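Local atomic coordinates of epimerase family protein SDR39U1 (Homo sapiens, PDB entry 4B4O), a protein that probably acts as an NADP-dependent oxidoreductase of the short-chain dehydrogenase/reductase superfamily, holding NADPH in a Rossmann-type fold. Residues Gly158-Arg163 with Pro191-Gly196; Ile195-Gly200 with Thr275-Ser280; Gln230-Ala235 with Ala286-Ile291. The protein carries 3 engineered substitutions. One frame throughout, in Å; residues are numbered along the deposited sequence.

Contact 1: Gly158-Arg163 with Pro191-Gly196. With NDP (NADPH dihydro-nicotinamide-adenine-dinucleotide phosphate), chain I.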
loop_
_atom_site.group_PDB
_atom_site.type_symbol
_atom_site.label_atom_id
_atom_site.label_comp_id
_atom_site.label_asym_id
_atom_site.label_seq_id
_atom_site.Cartn_x
_atom_site.Cartn_y
_atom_site.Cartn_z
ATOM N N GLY A 158 0.890 -4.673 -2.699
ATOM C CA GLY A 158 2.153 -5.313 -2.345
ATOM C C GLY A 158 3.139 -4.260 -1.873
ATOM O O GLY A 158 2.748 -3.155 -1.534
ATOM N N VAL A 159 4.415 -4.627 -1.801
ATOM C CA VAL A 159 5.457 -3.739 -1.325
ATOM C C VAL A 159 5.654 -2.668 -2.373
ATOM O O VAL A 159 5.880 -2.972 -3.548
ATOM C CB VAL A 159 6.785 -4.487 -1.139
ATOM C CG1 VAL A 159 7.708 -3.700 -0.190
ATOM C CG2 VAL A 159 6.476 -5.881 -0.587
ATOM N N VAL A 160 5.560 -1.413 -1.937
ATOM C CA VAL A 160 5.564 -0.287 -2.846
ATOM C C VAL A 160 6.989 0.197 -2.967
ATOM O O VAL A 160 7.557 0.694 -2.004
ATOM C CB VAL A 160 4.670 0.846 -2.332
ATOM C CG1 VAL A 160 4.584 1.911 -3.405
ATOM C CG2 VAL A 160 3.315 0.307 -1.852
ATOM N N LEU A 161 7.582 0.010 -4.148
ATOM C CA LEU A 161 8.981 0.347 -4.357
ATOM C C LEU A 161 9.095 1.715 -5.048
ATOM O O LEU A 161 8.480 1.941 -6.080
ATOM C CB LEU A 161 9.671 -0.745 -5.183
ATOM C CG LEU A 161 9.472 -2.208 -4.736
ATOM C CD1 LEU A 161 10.149 -3.213 -5.669
ATOM C CD2 LEU A 161 9.927 -2.413 -3.298
ATOM N N GLY A 162 9.855 2.625 -4.459
ATOM C CA GLY A 162 10.019 3.935 -5.042
ATOM C C GLY A 162 11.106 4.760 -4.386
ATOM O O GLY A 162 11.535 4.468 -3.250
ATOM N N ARG A 163 11.543 5.805 -5.086
ATOM C CA ARG A 163 12.496 6.770 -4.516
ATOM C C ARG A 163 11.769 7.521 -3.396
ATOM O O ARG A 163 10.535 7.730 -3.441
ATOM C CB ARG A 163 13.062 7.758 -5.577
ATOM N N PRO A 191 5.663 -10.016 -3.519
ATOM C CA PRO A 191 4.662 -9.181 -4.198
ATOM C C PRO A 191 5.071 -7.718 -4.084
ATOM O O PRO A 191 5.281 -7.233 -2.967
ATOM C CB PRO A 191 3.370 -9.439 -3.405
ATOM C CG PRO A 191 3.818 -9.853 -2.060
ATOM C CD PRO A 191 5.165 -10.524 -2.233
ATOM N N TRP A 192 5.193 -7.044 -5.218
ATOM C CA TRP A 192 5.693 -5.690 -5.229
ATOM C C TRP A 192 4.961 -4.899 -6.265
ATOM O O TRP A 192 4.330 -5.471 -7.162
ATOM C CB TRP A 192 7.183 -5.712 -5.539
ATOM C CG TRP A 192 7.458 -6.208 -6.926
ATOM C CD1 TRP A 192 7.646 -7.503 -7.338
ATOM C CD2 TRP A 192 7.520 -5.401 -8.148
ATOM N NE1 TRP A 192 7.826 -7.554 -8.678
ATOM C CE2 TRP A 192 7.761 -6.332 -9.228
ATOM C CE3 TRP A 192 7.399 -4.038 -8.433
ATOM C CZ2 TRP A 192 7.869 -5.921 -10.534
ATOM C CZ3 TRP A 192 7.506 -3.627 -9.753
ATOM C CH2 TRP A 192 7.745 -4.556 -10.783
ATOM N N ILE A 193 5.063 -3.578 -6.174
ATOM C CA ILE A 193 4.564 -2.674 -7.209
ATOM C C ILE A 193 5.397 -1.397 -7.186
ATOM O O ILE A 193 5.848 -0.955 -6.125
ATOM C CB ILE A 193 3.073 -2.327 -6.999
ATOM C CG1 ILE A 193 2.501 -1.598 -8.217
ATOM C CG2 ILE A 193 2.841 -1.489 -5.727
ATOM C CD1 ILE A 193 0.985 -1.499 -8.186
ATOM N N HIS A 194 5.638 -0.825 -8.358
ATOM C CA HIS A 194 6.310 0.452 -8.441
ATOM C C HIS A 194 5.346 1.514 -7.988
ATOM O O HIS A 194 4.164 1.469 -8.307
ATOM C CB HIS A 194 6.786 0.725 -9.849
ATOM C CG HIS A 194 7.683 1.928 -9.957
ATOM N ND1 HIS A 194 7.204 3.186 -10.010
ATOM C CD2 HIS A 194 9.068 2.036 -9.996
ATOM C CE1 HIS A 194 8.228 4.046 -10.107
ATOM N NE2 HIS A 194 9.366 3.343 -10.094
ATOM N N ILE A 195 5.848 2.473 -7.218
ATOM C CA ILE A 195 4.996 3.514 -6.674
ATOM C C ILE A 195 4.192 4.211 -7.757
ATOM O O ILE A 195 3.060 4.584 -7.527
ATOM C CB ILE A 195 5.777 4.588 -5.872
ATOM C CG1 ILE A 195 4.766 5.567 -5.242
ATOM C CG2 ILE A 195 6.778 5.324 -6.782
ATOM C CD1 ILE A 195 4.968 5.901 -3.805
ATOM N N GLY A 196 4.773 4.400 -8.933
ATOM C CA GLY A 196 4.051 5.024 -10.034
ATOM C C GLY A 196 2.839 4.229 -10.462
ATOM O O GLY A 196 1.840 4.803 -10.879
HETATM P PA NDP I . 3.181 6.399 5.214
HETATM O O1A NDP I . 3.595 5.964 6.642
HETATM O O2A NDP I . 4.187 7.127 4.299
HETATM O O5B NDP I . 1.928 7.444 5.226
HETATM C C5B NDP I . 0.986 7.290 6.283
HETATM C C4B NDP I . 0.330 8.626 6.525
HETATM O O4B NDP I . -0.753 8.400 7.425
HETATM C C3B NDP I . 1.297 9.626 7.168
HETATM O O3B NDP I . 1.790 10.632 6.238
HETATM C C2B NDP I . 0.472 10.286 8.263
HETATM O O2B NDP I . -0.106 11.508 7.829
HETATM C C1B NDP I . -0.667 9.339 8.487
HETATM N N9A NDP I . -0.361 8.621 9.727
HETATM C C8A NDP I . 0.801 8.048 10.181
HETATM N N7A NDP I . 0.582 7.536 11.465
HETATM C C5A NDP I . -0.709 7.805 11.796
HETATM C C6A NDP I . -1.607 7.568 12.931
HETATM N N6A NDP I . -1.199 6.892 14.025
HETATM N N1A NDP I . -2.874 8.026 12.862
HETATM C C2A NDP I . -3.296 8.712 11.761
HETATM N N3A NDP I . -2.544 8.946 10.665
HETATM C C4A NDP I . -1.304 8.512 10.649
HETATM O O3 NDP I . 2.634 5.008 4.595
HETATM P PN NDP I . 2.572 4.691 3.016
HETATM O O1N NDP I . 2.326 5.990 2.265
HETATM O O2N NDP I . 3.770 3.879 2.624
HETATM O O5D NDP I . 1.255 3.706 2.922
HETATM C C5D NDP I . -0.003 4.337 3.251
HETATM C C4D NDP I . -1.074 3.321 3.591
HETATM O O4D NDP I . -0.896 2.262 2.658
HETATM C C3D NDP I . -0.940 2.680 4.987
HETATM O O3D NDP I . -2.259 2.487 5.589
HETATM C C2D NDP I . -0.205 1.362 4.721
HETATM O O2D NDP I . -0.554 0.225 5.520
HETATM C C1D NDP I . -0.683 1.020 3.334
HETATM N N1N NDP I . 0.245 0.149 2.590
HETATM C C2N NDP I . 1.514 0.513 2.360
HETATM C C3N NDP I . 2.369 -0.311 1.662
HETATM C C7N NDP I . 3.761 0.145 1.422
HETATM O O7N NDP I . 4.006 1.341 1.567
HETATM N N7N NDP I . 4.710 -0.713 1.058
HETATM C C4N NDP I . 1.906 -1.607 1.092
HETATM C C5N NDP I . 0.508 -1.899 1.387
HETATM C C6N NDP I . -0.259 -1.008 2.116
HETATM P P2B NDP I . -0.099 12.813 8.850
HETATM O O1X NDP I . -1.197 12.560 9.862
HETATM O O2X NDP I . 1.315 12.885 9.501
HETATM O O3X NDP I . -0.455 13.875 7.780
#
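Val160 reaches across to Ile195 with one of its methyls and down to the cofactor with the other. Its CB already lies near the carboxamide of NADPH, 3.7 Å from N7N. From there the branch divides: CG1, anti to the backbone N (chi1 -173°), points at the first turn of helix 195-207 and meets Ile195 CB at 3.8 Å. CG2, anti to the carbonyl carbon, sits 3.3 Å from C7N of NADPH. A valine suits the place because its two methyls serve the helix and the nicotinamide at once, while Phe11 and Ile12 of helix 11-22 close in on it as well. The backbones beneath are neighbouring parallel strands, 159-161 and 192-194, whose bonds alternate between the partners. Val159 gives its N-H to Pro191 O and takes that of Ile193; Leu161 N then binds Ile193 O at 2.8 Å, and Leu161 O receives Ile195 N. On the sheet face that carries Leu161, Trp192 and His194, Leu161 CD1 meets Trp192 CB at 3.9 Å, the two side chains crossing at about a right angle. Leu161 O also lies over one face of the His194 ring. That histidine is the N-cap of helix 195-207: its ND1 accepts Gly196 N at 2.9 Å, somewhat out of the ring plane, while NE2 is hydrogen-bonded to Glu290 OE1, which fixes the rotation of the imidazole. Next to Val159, the carbonyl oxygen of Gly158 comes 3.2 Å from C4N, the hydride-carrying carbon of a nicotinamide. The chemistry is thus divided by face: one valine methyl and the backbone at Gly158 and Val160 border the nicotinamide, while His194 and Trp192, whose NE1 is hydrogen-bonded to Ser221, make their polar bonds on the other face.

Contact 2: Ile195-Gly200 with Thr275-Ser280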
loop_
_atom_site.group_PDB
_atom_site.type_symbol
_atom_site.label_atom_id
_atom_site.label_comp_id
_atom_site.label_asym_id
_atom_site.label_seq_id
_atom_site.Cartn_x
_atom_site.Cartn_y
_atom_site.Cartn_z
ATOM N N ILE A 195 5.848 2.473 -7.218
ATOM C CA ILE A 195 4.996 3.514 -6.674
ATOM C C ILE A 195 4.192 4.211 -7.757
ATOM O O ILE A 195 3.060 4.584 -7.527
ATOM C CB ILE A 195 5.777 4.588 -5.872
ATOM C CG1 ILE A 195 4.766 5.567 -5.242
ATOM C CG2 ILE A 195 6.778 5.324 -6.782
ATOM C CD1 ILE A 195 4.968 5.901 -3.805
ATOM N N GLY A 196 4.773 4.400 -8.933
ATOM C CA GLY A 196 4.051 5.024 -10.034
ATOM C C GLY A 196 2.839 4.229 -10.462
ATOM O O GLY A 196 1.840 4.803 -10.879
ATOM N N ASP A 197 2.930 2.911 -10.361
ATOM C CA ASP A 197 1.832 2.037 -10.768
ATOM C C ASP A 197 0.760 1.901 -9.693
ATOM O O ASP A 197 -0.413 1.733 -10.019
ATOM C CB ASP A 197 2.356 0.667 -11.197
ATOM C CG ASP A 197 2.891 0.667 -12.613
ATOM O OD1 ASP A 197 2.256 1.291 -13.490
ATOM O OD2 ASP A 197 3.953 0.031 -12.848
ATOM N N LEU A 198 1.125 1.987 -8.417
ATOM C CA LEU A 198 0.089 2.053 -7.382
ATOM C C LEU A 198 -0.675 3.360 -7.518
ATOM O O LEU A 198 -1.886 3.371 -7.486
ATOM C CB LEU A 198 0.656 1.896 -5.957
ATOM C CG LEU A 198 -0.438 1.861 -4.875
ATOM C CD1 LEU A 198 -1.422 0.748 -5.157
ATOM C CD2 LEU A 198 0.178 1.664 -3.506
ATOM N N ALA A 199 0.067 4.444 -7.683
ATOM C CA ALA A 199 -0.501 5.751 -7.919
ATOM C C ALA A 199 -1.437 5.738 -9.135
ATOM O O ALA A 199 -2.525 6.331 -9.119
ATOM C CB ALA A 199 0.633 6.754 -8.112
ATOM N N GLY A 200 -1.000 5.037 -10.183
ATOM C CA GLY A 200 -1.779 4.882 -11.417
ATOM C C GLY A 200 -3.073 4.078 -11.266
ATOM O O GLY A 200 -4.123 4.483 -11.766
ATOM N N THR A 275 -9.530 -4.044 -15.420
ATOM C CA THR A 275 -10.035 -2.663 -15.397
ATOM C C THR A 275 -9.547 -1.850 -16.582
ATOM O O THR A 275 -9.955 -0.703 -16.764
ATOM C CB THR A 275 -9.609 -1.864 -14.129
ATOM O OG1 THR A 275 -8.202 -1.600 -14.174
ATOM C CG2 THR A 275 -9.970 -2.573 -12.818
ATOM N N GLY A 276 -8.647 -2.413 -17.378
ATOM C CA GLY A 276 -8.035 -1.676 -18.482
ATOM C C GLY A 276 -6.751 -0.933 -18.100
ATOM O O GLY A 276 -6.094 -0.380 -18.971
ATOM N N TYR A 277 -6.379 -0.945 -16.815
ATOM C CA TYR A 277 -5.141 -0.312 -16.371
ATOM C C TYR A 277 -3.922 -0.968 -17.004
ATOM O O TYR A 277 -3.856 -2.181 -17.120
ATOM C CB TYR A 277 -4.958 -0.342 -14.851
ATOM C CG TYR A 277 -3.685 0.389 -14.427
ATOM C CD1 TYR A 277 -3.630 1.793 -14.424
ATOM C CD2 TYR A 277 -2.530 -0.311 -14.076
ATOM C CE1 TYR A 277 -2.484 2.470 -14.069
ATOM C CE2 TYR A 277 -1.373 0.364 -13.729
ATOM C CZ TYR A 277 -1.358 1.752 -13.735
ATOM O OH TYR A 277 -0.212 2.406 -13.400
ATOM N N GLN A 278 -2.955 -0.129 -17.385
ATOM C CA GLN A 278 -1.755 -0.576 -18.073
ATOM C C GLN A 278 -0.508 -0.099 -17.343
ATOM O O GLN A 278 -0.315 1.083 -17.131
ATOM C CB GLN A 278 -1.784 -0.086 -19.505
ATOM C CG GLN A 278 -2.897 -0.767 -20.292
ATOM C CD GLN A 278 -2.908 -0.459 -21.777
ATOM O OE1 GLN A 278 -3.070 0.690 -22.166
ATOM N NE2 GLN A 278 -2.751 -1.487 -22.615
ATOM N N TYR A 279 0.320 -1.057 -16.940
ATOM C CA TYR A 279 1.452 -0.806 -16.046
ATOM C C TYR A 279 2.602 -0.110 -16.754
ATOM O O TYR A 279 2.930 -0.444 -17.891
ATOM C CB TYR A 279 1.970 -2.120 -15.462
ATOM C CG TYR A 279 1.096 -2.727 -14.399
ATOM C CD1 TYR A 279 -0.019 -3.482 -14.732
ATOM C CD2 TYR A 279 1.372 -2.538 -13.064
ATOM C CE1 TYR A 279 -0.823 -4.054 -13.769
ATOM C CE2 TYR A 279 0.566 -3.093 -12.089
ATOM C CZ TYR A 279 -0.535 -3.853 -12.456
ATOM O OH TYR A 279 -1.327 -4.424 -11.485
ATOM N N SER A 280 3.186 0.882 -16.080
ATOM C CA SER A 280 4.403 1.549 -16.564
ATOM C C SER A 280 5.647 0.714 -16.290
ATOM O O SER A 280 6.615 0.753 -17.048
ATOM C CB SER A 280 4.561 2.909 -15.905
ATOM O OG SER A 280 3.547 3.773 -16.347
#
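The carboxylate of Asp197 stands nearly perpendicular to the ring of Tyr277, with 88° between their planes, and meets it through the phenol oxygen. Tyr277 OH donates to Asp197 OD1 at 2.7 Å, meeting the anti lone pair of that oxygen, the one turned away from OD2. The syn lone pair of the same oxygen takes Ser280 N at 2.8 Å, in a nearly straight bond. OD1 is therefore gripped by two donors, and OD2 accepts the next amide, that of Phe281, so both oxygens are tied to one turn of the chain. Aspartate suits this place: its short side chain, with CG anti to the carbonyl carbon (chi1 -81°), leaves helix 195-207 straight toward residues 277-280. Three donors around the group would probably stabilise its negative charge. Tyr279 comes from another direction. Its ring plane is 68° from that of the carboxylate, and OD2 lies in the plane at its edge, 3.6 Å from CD2. Over the centre of one face of the same ring is Tyr277 CE2, 3.9 Å above the plane, so the two tyrosines support each other as they flank the acid. The CE1 side of the Tyr277 ring comes up to the helix backbone at Gly200, where Tyr277 CE1 is 3.3 Å from Gly200 C. A glycine there presents no side chain to hold the aromatic ring off the helix. Further back, Thr275 OG1 accepts Tyr277 N, and Gly276, with its positive phi, lets the chain turn away from helix 270-274. Thr275 thus forms an ST turn, leading into a surface loop of the DUF1731 region whose tyrosines and backbone amides converge on one aspartate near the start of a Rossmann-fold helix.

Contact 3: Gln230-Ala235 with Ala286-Ile291. Engineered in segment 230-235: Phe232 (natural residue Leu).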
loop_
_atom_site.group_PDB
_atom_site.type_symbol
_atom_site.label_atom_id
_atom_site.label_comp_id
_atom_site.label_asym_id
_atom_site.label_seq_id
_atom_site.Cartn_x
_atom_site.Cartn_y
_atom_site.Cartn_z
ATOM N N GLN A 230 18.944 -9.923 -6.143
ATOM C CA GLN A 230 19.862 -10.065 -7.261
ATOM C C GLN A 230 19.660 -8.955 -8.307
ATOM O O GLN A 230 20.618 -8.306 -8.713
ATOM C CB GLN A 230 19.690 -11.458 -7.863
ATOM C CG GLN A 230 20.544 -11.761 -9.075
ATOM C CD GLN A 230 20.128 -13.117 -9.735
ATOM O OE1 GLN A 230 20.121 -14.188 -9.091
ATOM N NE2 GLN A 230 19.755 -13.057 -11.037
ATOM N N THR A 231 18.404 -8.706 -8.676
ATOM C CA THR A 231 18.045 -7.669 -9.664
ATOM C C THR A 231 18.358 -6.268 -9.171
ATOM O O THR A 231 18.766 -5.404 -9.910
ATOM C CB THR A 231 16.532 -7.715 -9.991
ATOM O OG1 THR A 231 16.178 -9.032 -10.417
ATOM C CG2 THR A 231 16.155 -6.730 -11.114
ATOM N N PHE A 232 18.182 -6.063 -7.874
ATOM C CA PHE A 232 18.468 -4.776 -7.269
ATOM C C PHE A 232 19.979 -4.511 -7.242
ATOM O O PHE A 232 20.422 -3.417 -7.588
ATOM C CB PHE A 232 17.874 -4.743 -5.861
ATOM C CG PHE A 232 17.833 -3.387 -5.231
ATOM C CD1 PHE A 232 17.874 -2.231 -5.989
ATOM C CD2 PHE A 232 17.692 -3.275 -3.848
ATOM C CE1 PHE A 232 17.809 -0.984 -5.375
ATOM C CE2 PHE A 232 17.602 -2.037 -3.233
ATOM C CZ PHE A 232 17.669 -0.892 -3.995
ATOM N N GLY A 233 20.759 -5.505 -6.824
ATOM C CA GLY A 233 22.213 -5.424 -6.902
ATOM C C GLY A 233 22.677 -5.130 -8.325
ATOM O O GLY A 233 23.472 -4.201 -8.548
ATOM N N ALA A 234 22.150 -5.871 -9.294
ATOM C CA ALA A 234 22.503 -5.635 -10.689
ATOM C C ALA A 234 22.199 -4.190 -11.063
ATOM O O ALA A 234 23.041 -3.522 -11.634
ATOM C CB ALA A 234 21.809 -6.625 -11.626
ATOM N N ALA A 235 21.038 -3.682 -10.697
ATOM C CA ALA A 235 20.646 -2.327 -11.102
ATOM C C ALA A 235 21.538 -1.265 -10.499
ATOM O O ALA A 235 21.680 -0.183 -11.066
ATOM C CB ALA A 235 19.184 -2.036 -10.745
ATOM N N ALA A 286 12.915 -3.312 -14.861
ATOM C CA ALA A 286 12.608 -1.961 -15.323
ATOM C C ALA A 286 12.266 -1.057 -14.143
ATOM O O ALA A 286 12.648 0.106 -14.140
ATOM C CB ALA A 286 11.475 -1.982 -16.335
ATOM N N ALA A 287 11.546 -1.601 -13.160
ATOM C CA ALA A 287 11.154 -0.848 -11.983
ATOM C C ALA A 287 12.370 -0.416 -11.172
ATOM O O ALA A 287 12.500 0.761 -10.823
ATOM C CB ALA A 287 10.193 -1.650 -11.130
ATOM N N LEU A 288 13.266 -1.355 -10.882
ATOM C CA LEU A 288 14.443 -1.055 -10.055
ATOM C C LEU A 288 15.446 -0.168 -10.779
ATOM O O LEU A 288 16.122 0.642 -10.165
ATOM C CB LEU A 288 15.087 -2.341 -9.529
ATOM C CG LEU A 288 14.160 -3.136 -8.579
ATOM C CD1 LEU A 288 14.871 -4.372 -8.037
ATOM C CD2 LEU A 288 13.647 -2.317 -7.417
ATOM N N LYS A 289 15.489 -0.288 -12.095
ATOM C CA LYS A 289 16.313 0.581 -12.940
ATOM C C LYS A 289 15.857 2.060 -12.863
ATOM O O LYS A 289 16.699 2.953 -12.773
ATOM C CB LYS A 289 16.307 0.061 -14.384
ATOM C CG LYS A 289 17.105 0.861 -15.404
ATOM C CD LYS A 289 17.251 0.069 -16.709
ATOM C CE LYS A 289 17.295 0.926 -17.983
ATOM N NZ LYS A 289 18.523 1.737 -18.171
ATOM N N GLU A 290 14.546 2.312 -12.872
ATOM C CA GLU A 290 14.018 3.662 -12.667
ATOM C C GLU A 290 14.457 4.225 -11.317
ATOM O O GLU A 290 14.937 5.353 -11.222
ATOM C CB GLU A 290 12.483 3.657 -12.742
ATOM C CG GLU A 290 11.814 5.037 -12.778
ATOM C CD GLU A 290 11.716 5.749 -11.413
ATOM O OE1 GLU A 290 11.543 5.090 -10.362
ATOM O OE2 GLU A 290 11.771 7.008 -11.410
ATOM N N ILE A 291 14.281 3.429 -10.271
ATOM C CA ILE A 291 14.651 3.837 -8.924
ATOM C C ILE A 291 16.145 4.121 -8.815
ATOM O O ILE A 291 16.548 5.115 -8.241
ATOM C CB ILE A 291 14.240 2.772 -7.883
ATOM C CG1 ILE A 291 12.713 2.728 -7.741
ATOM C CG2 ILE A 291 14.890 3.026 -6.533
ATOM C CD1 ILE A 291 12.235 1.535 -6.928
#
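This is a small, apolar helix-to-helix contact at the side of the molecule, where Leu288 of helix 284-293 lies against Thr231, Phe232 and Ala235 of helix 225-236. The axes of the short segments cross at -40° and come within 9.1 Å of each other. One leucine does most of the work. With CG anti to the carbonyl carbon (chi1 -64°), its branch extends across the gap, and CD1 presses on the backbone of the other helix, 3.7 Å from Phe232 CA. The same methyl is 3.7 Å from Phe232 CB, and the Leu288 and Phe232 side chains cross at about a right angle. Phe232 is an engineered residue, a leucine in the natural protein; its ring continues past Leu288 toward Phe175 and Phe228. Helix 166-176, the connection of the beta-alpha-beta unit between strands 151-161 and 192-194, adjoins both: Met168 touches Phe232 and Leu288. Leu288 also rests on Leu161, so helix 284-293 lies on the sheet face that carries Leu161, with helix 225-236 packed beside it and against helix 166-176. A branched aliphatic chain suits this junction, since it fills the space between two helices without leaving a polar group to satisfy. On either side of the leucine's target, smaller groups complete the fit. Thr231 turns its methyl, CG2, to Leu288 CD1 at 4.1 Å and keeps OG1 for Glu227 O, one helical turn earlier. Ala235, a full turn after Thr231, offers just a CB, 4.3 Å from Leu288 CB, which permits the backbones to approach closely here. Lys289 skirts this spot but sends its amine to Glu293 in a salt bridge along its own helix.

Contacts 1, 2 and 3 open in that order along the chain, and contact 1 closes before contact 3 opens, whereas contacts 2 and 3 interleave. Contact 1 is central: its centre lies about 11 Å from that of contact 2 and about 12 Å from that of contact 3, which are about 19 Å apart, centre to centre, and do not touch. Helix 195-207 is common to contacts 1 and 2, with Ile195 and Gly196 in both, and Ile193 CD1 packs on Leu198. Toward contact 3, Ile291 covers Leu161 and Gly162 while Ala287 meets the Trp192 ring. The C-terminal part of the chain thus folds back onto the strands beside NADPH and onto the helix that follows them, joining DUF1731 to the Rossmann core.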